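Local coordinates for protein intracellular growth locus, subunit C (Francisella tularensis subsp. tularensis, PDB 2QWU) that is probably needed for growth of the bacterium inside host cells and probably forms part of its type VI secretion machinery, at residues I74-T79 and P85-T90; M118-G123 and I178-L183. The protein carries 2 engineered substitutions. One frame throughout, in Å; residues are numbered along the deposited sequence.

Contact 1 (I74-T79 and P85-T90); sequences IRMSIT and PTISIT. Engineered in segment 74-79: Met76 (natural residue Leu).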
loop_
_atom_site.group_PDB
_atom_site.type_symbol
_atom_site.label_atom_id
_atom_site.label_comp_id
_atom_site.label_asym_id
_atom_site.label_seq_id
_atom_site.Cartn_x
_atom_site.Cartn_y
_atom_site.Cartn_z
ATOM N N ILE A 74 -3.330 -2.095 -2.948
ATOM C CA ILE A 74 -3.754 -3.011 -4.027
ATOM C C ILE A 74 -2.590 -3.501 -4.881
ATOM O O ILE A 74 -2.592 -4.657 -5.332
ATOM C CB ILE A 74 -4.810 -2.297 -4.935
ATOM C CG1 ILE A 74 -6.072 -2.006 -4.113
ATOM C CG2 ILE A 74 -5.206 -3.127 -6.098
ATOM C CD1 ILE A 74 -6.924 -0.868 -4.734
ATOM N N ARG A 75 -1.616 -2.618 -5.111
ATOM C CA ARG A 75 -0.439 -3.001 -5.873
ATOM C C ARG A 75 0.720 -2.195 -5.419
ATOM O O ARG A 75 0.577 -1.030 -4.984
ATOM C CB ARG A 75 -0.619 -2.725 -7.360
ATOM C CG ARG A 75 -1.924 -3.132 -7.860
ATOM C CD ARG A 75 -2.144 -2.616 -9.286
ATOM N NE ARG A 75 -1.188 -3.159 -10.243
ATOM C CZ ARG A 75 -1.530 -3.908 -11.302
ATOM N NH1 ARG A 75 -2.802 -4.235 -11.548
ATOM N NH2 ARG A 75 -0.591 -4.291 -12.150
HETATM N N MSE A 76 1.879 -2.829 -5.487
HETATM C CA MSE A 76 3.073 -2.107 -5.158
HETATM C C MSE A 76 4.208 -2.710 -5.933
HETATM O O MSE A 76 4.257 -3.923 -6.095
HETATM C CB MSE A 76 3.403 -2.174 -3.675
HETATM C CG MSE A 76 4.436 -1.169 -3.329
HETATM SE SE MSE A 76 4.584 -1.046 -1.507
HETATM C CE MSE A 76 5.841 0.249 -1.478
ATOM N N SER A 77 5.107 -1.856 -6.418
ATOM C CA SER A 77 6.284 -2.314 -7.159
ATOM C C SER A 77 7.492 -1.550 -6.638
ATOM O O SER A 77 7.490 -0.323 -6.505
ATOM C CB SER A 77 6.059 -2.105 -8.667
ATOM O OG SER A 77 7.241 -2.416 -9.407
ATOM N N ILE A 78 8.501 -2.288 -6.232
ATOM C CA ILE A 78 9.710 -1.688 -5.740
ATOM C C ILE A 78 10.909 -2.256 -6.484
ATOM O O ILE A 78 11.152 -3.481 -6.471
ATOM C CB ILE A 78 9.920 -1.973 -4.249
ATOM C CG1 ILE A 78 8.681 -1.552 -3.463
ATOM C CG2 ILE A 78 11.208 -1.256 -3.789
ATOM C CD1 ILE A 78 8.710 -2.002 -2.043
ATOM N N THR A 79 11.631 -1.384 -7.161
ATOM C CA THR A 79 12.848 -1.819 -7.857
ATOM C C THR A 79 14.024 -1.267 -7.062
ATOM O O THR A 79 14.215 -0.046 -7.010
ATOM C CB THR A 79 12.851 -1.297 -9.261
ATOM O OG1 THR A 79 11.691 -1.824 -9.911
ATOM C CG2 THR A 79 14.134 -1.755 -10.014
ATOM N N PRO A 85 15.476 3.500 -4.319
ATOM C CA PRO A 85 14.637 2.621 -5.152
ATOM C C PRO A 85 13.661 3.421 -5.985
ATOM O O PRO A 85 13.553 4.628 -5.802
ATOM C CB PRO A 85 13.895 1.791 -4.126
ATOM C CG PRO A 85 13.711 2.786 -2.992
ATOM C CD PRO A 85 15.109 3.388 -2.891
ATOM N N THR A 86 12.981 2.765 -6.926
ATOM C CA THR A 86 11.944 3.440 -7.729
ATOM C C THR A 86 10.716 2.662 -7.346
ATOM O O THR A 86 10.747 1.439 -7.340
ATOM C CB THR A 86 12.193 3.371 -9.247
ATOM O OG1 THR A 86 13.343 4.182 -9.578
ATOM C CG2 THR A 86 11.013 3.921 -9.982
ATOM N N ILE A 87 9.654 3.384 -7.011
ATOM C CA ILE A 87 8.464 2.747 -6.471
ATOM C C ILE A 87 7.183 3.263 -7.066
ATOM O O ILE A 87 7.037 4.467 -7.327
ATOM C CB ILE A 87 8.444 3.016 -4.897
ATOM C CG1 ILE A 87 9.644 2.307 -4.259
ATOM C CG2 ILE A 87 7.161 2.548 -4.255
ATOM C CD1 ILE A 87 9.776 2.670 -2.761
ATOM N N SER A 88 6.240 2.352 -7.271
ATOM C CA SER A 88 4.892 2.746 -7.694
ATOM C C SER A 88 3.965 2.051 -6.701
ATOM O O SER A 88 4.293 1.002 -6.163
ATOM C CB SER A 88 4.581 2.342 -9.160
ATOM O OG SER A 88 4.668 0.952 -9.332
ATOM N N ILE A 89 2.829 2.672 -6.411
ATOM C CA ILE A 89 1.879 2.090 -5.471
ATOM C C ILE A 89 0.467 2.430 -5.872
ATOM O O ILE A 89 0.199 3.483 -6.445
ATOM C CB ILE A 89 2.204 2.581 -3.992
ATOM C CG1 ILE A 89 1.373 1.781 -2.974
ATOM C CG2 ILE A 89 1.859 4.102 -3.812
ATOM C CD1 ILE A 89 1.858 2.090 -1.539
ATOM N N THR A 90 -0.450 1.525 -5.576
ATOM C CA THR A 90 -1.874 1.728 -5.859
ATOM C C THR A 90 -2.628 1.493 -4.554
ATOM O O THR A 90 -2.468 0.443 -3.934
ATOM C CB THR A 90 -2.376 0.742 -6.934
ATOM O OG1 THR A 90 -1.661 1.012 -8.162
ATOM C CG2 THR A 90 -3.840 1.006 -7.230
HETATM O O HOH W 1 9.344 -0.273 -9.368
#
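Ile74 and Arg75 both face Thr90 in a classic beta bulge within the backbone pairing of this antiparallel hairpin. Thr90 O takes a 2.9 Å hydrogen bond from Ile74 N and a weak one from Arg75 N, while Thr90 N returns a 2.8 Å bond to Arg75 O. The psi of -36° at Ile74 is the value expected at the first position of a classic bulge. Beyond it the pairing is regular, with Ser77 and Ser88, then Thr79 and Thr86, each exchanging two bonds.

The apolar face carries Met76, Ile78, Ile87 and Ile89. Met76, an engineered substitution for the natural Leu, is modelled as selenomethionine. Its CG lies anti to the backbone N (chi1 -167°) and the chain runs on extended, crossing both isoleucines at a slant: SE passes Ile89 CD1, and the terminal CE sits 3.8 Å from Ile87 CG2. Ile78 lies alongside Ile87 instead, with CG2 3.9 Å from Ile87 CG1, and also brushes the Pro85 ring at CB.

Arg75, Ser77, Thr79, Thr86, Ser88 and Thr90 line the opposite face. The aliphatic part of Arg75 runs beside Thr90, CD reaching 3.8 Å from Thr90 OG1. Ser88 OG packs against Ser77 CB at 3.4 Å. One water donates to Thr86 O, giving that carbonyl a second partner, and also bridges Ser77 OG and Thr79 OG1; the latter is hydrogen-bonded to Thr17 as well.

Met76 and Ile78 make backbone hydrogen bonds to Val20 and Ile18 of strand 18-21, and strand 71-79 also pairs with strand 37-43; strand 86-96 is flanked by strand 173-184, where Ile89 packs on Ile180.

Contact 2 (M118-G123 and I178-L183); sequences MKIKLG and ISIDGL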
loop_
_atom_site.group_PDB
_atom_site.type_symbol
_atom_site.label_atom_id
_atom_site.label_comp_id
_atom_site.label_asym_id
_atom_site.label_seq_id
_atom_site.Cartn_x
_atom_site.Cartn_y
_atom_site.Cartn_z
HETATM N N MSE A 118 6.648 16.461 -0.876
HETATM C CA MSE A 118 5.317 15.852 -0.907
HETATM C C MSE A 118 5.466 14.420 -0.335
HETATM O O MSE A 118 5.878 13.489 -1.041
HETATM C CB MSE A 118 4.769 15.829 -2.349
HETATM C CG MSE A 118 3.210 15.696 -2.478
HETATM SE SE MSE A 118 2.512 14.006 -1.945
HETATM C CE MSE A 118 3.248 13.052 -3.226
ATOM N N LYS A 119 5.100 14.251 0.935
ATOM C CA LYS A 119 5.244 12.934 1.579
ATOM C C LYS A 119 3.980 12.106 1.635
ATOM O O LYS A 119 2.872 12.637 1.831
ATOM C CB LYS A 119 5.741 13.084 3.023
ATOM C CG LYS A 119 6.988 13.948 3.200
ATOM C CD LYS A 119 8.139 13.526 2.327
ATOM C CE LYS A 119 9.444 14.177 2.806
ATOM N NZ LYS A 119 10.591 13.775 1.917
ATOM N N ILE A 120 4.143 10.792 1.482
ATOM C CA ILE A 120 3.027 9.871 1.584
ATOM C C ILE A 120 3.512 8.994 2.714
ATOM O O ILE A 120 4.575 8.363 2.618
ATOM C CB ILE A 120 2.839 9.112 0.296
ATOM C CG1 ILE A 120 2.478 10.153 -0.776
ATOM C CG2 ILE A 120 1.761 8.010 0.460
ATOM C CD1 ILE A 120 2.174 9.601 -2.089
ATOM N N LYS A 121 2.776 9.012 3.825
ATOM C CA LYS A 121 3.226 8.281 4.997
ATOM C C LYS A 121 2.219 7.183 5.313
ATOM O O LYS A 121 1.016 7.453 5.551
ATOM C CB LYS A 121 3.354 9.233 6.193
ATOM C CG LYS A 121 3.731 8.547 7.512
ATOM C CD LYS A 121 5.188 8.185 7.571
ATOM C CE LYS A 121 5.648 7.777 9.014
ATOM N NZ LYS A 121 7.094 7.366 9.030
ATOM N N LEU A 122 2.703 5.945 5.275
ATOM C CA LEU A 122 1.817 4.812 5.503
ATOM C C LEU A 122 1.836 4.450 6.983
ATOM O O LEU A 122 2.901 4.538 7.619
ATOM C CB LEU A 122 2.307 3.591 4.715
ATOM C CG LEU A 122 2.656 3.774 3.237
ATOM C CD1 LEU A 122 2.920 2.389 2.574
ATOM C CD2 LEU A 122 1.514 4.486 2.552
ATOM N N GLY A 123 0.687 4.042 7.497
ATOM C CA GLY A 123 0.580 3.637 8.888
ATOM C C GLY A 123 0.969 2.170 9.027
ATOM O O GLY A 123 1.694 1.639 8.192
ATOM N N ILE A 178 -6.166 5.130 -6.022
ATOM C CA ILE A 178 -5.109 6.144 -6.158
ATOM C C ILE A 178 -3.876 5.436 -6.664
ATOM O O ILE A 178 -3.317 4.557 -5.988
ATOM C CB ILE A 178 -4.778 6.818 -4.766
ATOM C CG1 ILE A 178 -6.047 7.436 -4.192
ATOM C CG2 ILE A 178 -3.651 7.763 -4.888
ATOM C CD1 ILE A 178 -5.771 7.997 -2.741
ATOM N N SER A 179 -3.463 5.793 -7.879
ATOM C CA SER A 179 -2.276 5.169 -8.515
ATOM C C SER A 179 -1.188 6.183 -8.561
ATOM O O SER A 179 -1.367 7.228 -9.150
ATOM C CB SER A 179 -2.566 4.712 -9.971
ATOM O OG SER A 179 -3.673 3.824 -10.004
ATOM N N ILE A 180 -0.050 5.865 -7.952
ATOM C CA ILE A 180 1.052 6.822 -7.870
ATOM C C ILE A 180 2.302 6.181 -8.431
ATOM O O ILE A 180 2.610 5.021 -8.121
ATOM C CB ILE A 180 1.348 7.215 -6.396
ATOM C CG1 ILE A 180 0.021 7.439 -5.665
ATOM C CG2 ILE A 180 2.234 8.484 -6.380
ATOM C CD1 ILE A 180 0.206 7.632 -4.151
ATOM N N ASP A 181 3.036 6.927 -9.268
ATOM C CA ASP A 181 4.263 6.387 -9.869
ATOM C C ASP A 181 5.373 7.417 -9.647
ATOM O O ASP A 181 5.102 8.562 -9.332
ATOM C CB ASP A 181 4.100 6.190 -11.401
ATOM C CG ASP A 181 3.016 5.172 -11.775
ATOM O OD1 ASP A 181 3.198 3.931 -11.564
ATOM O OD2 ASP A 181 1.961 5.623 -12.298
ATOM N N GLY A 182 6.616 6.974 -9.783
ATOM C CA GLY A 182 7.784 7.838 -9.637
ATOM C C GLY A 182 8.120 8.263 -8.215
ATOM O O GLY A 182 8.505 9.420 -7.966
ATOM N N LEU A 183 7.947 7.347 -7.271
ATOM C CA LEU A 183 8.216 7.629 -5.874
ATOM C C LEU A 183 9.515 6.942 -5.477
ATOM O O LEU A 183 10.006 6.099 -6.177
ATOM C CB LEU A 183 7.086 7.029 -5.004
ATOM C CG LEU A 183 5.689 7.641 -5.114
ATOM C CD1 LEU A 183 4.647 6.773 -4.334
ATOM C CD2 LEU A 183 5.750 9.064 -4.539
#
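Ile120 and Ile180 set up the meeting with the same choice of torsions: each swings CG1 beside its own backbone N (chi1 -64° and -43°) and then continues extended through chi2, which pushes CD1 out to the far end of the side chain. The two chains reach toward each other from separate strands and touch tip to tip, Ile120 CD1 lying 3.5 Å from Ile180 CD1. For two methyl groups that is tighter than usual van der Waals contact, so the pair is pressed firmly together.

Leu183 adds a looser second touch. Its CD2 comes to 4.4 Å from Ile120 CD1, so a single methyl of Ile120 serves both partners on the other segment. Between Ile180 and Leu183 the chain turns a corner at Gly182, whose positive phi (73°) lies in the left-handed region; past this corner Leu183 still sends its side chain to the same apolar region. The backbones stay well apart, with 9.4 Å between Ile120 CA and Leu183 CA, and the contact is made wholly by buried hydrocarbon.

Phe156 packs on both Ile180 and Leu183, while Leu41 of strand 37-43 touches Ile120. Strand 147-150 lies between the two strands in the sheet: its Leu148 bonds to Ile120 through the backbone and packs on Leu183. Strands 37-43, 71-79, 86-96, 173-184, 147-150 and 120-122 form a closed ring of antiparallel pairs, whose curvature probably lets these side chains meet. The arrangement is that of the hydrophobic interior of a beta barrel, consistent with a relationship to the Hcp tube proteins of type VI secretion.

Overall arrangement
From the N terminus, contact 1 comes first: strand 71-79 turns back through a short loop into strand 86-96, closing a hairpin with five residues between the segments. The chain then runs through helix 97-114 to strand 120-122, and contact 2 closes a much longer excursion of 54 residues when strand 173-184 arrives. The two closures follow in series, neither nested nor crossed. They meet in space because strand 173-184 pairs with strand 86-96: Ile89 O lies 2.8 Å from Ile180 N, a probable hydrogen bond, and Ile87 N probably bonds Leu183 O. Contact 1 thus builds part of the barrel wall, and contact 2 joins two of its strands through side chains in the interior.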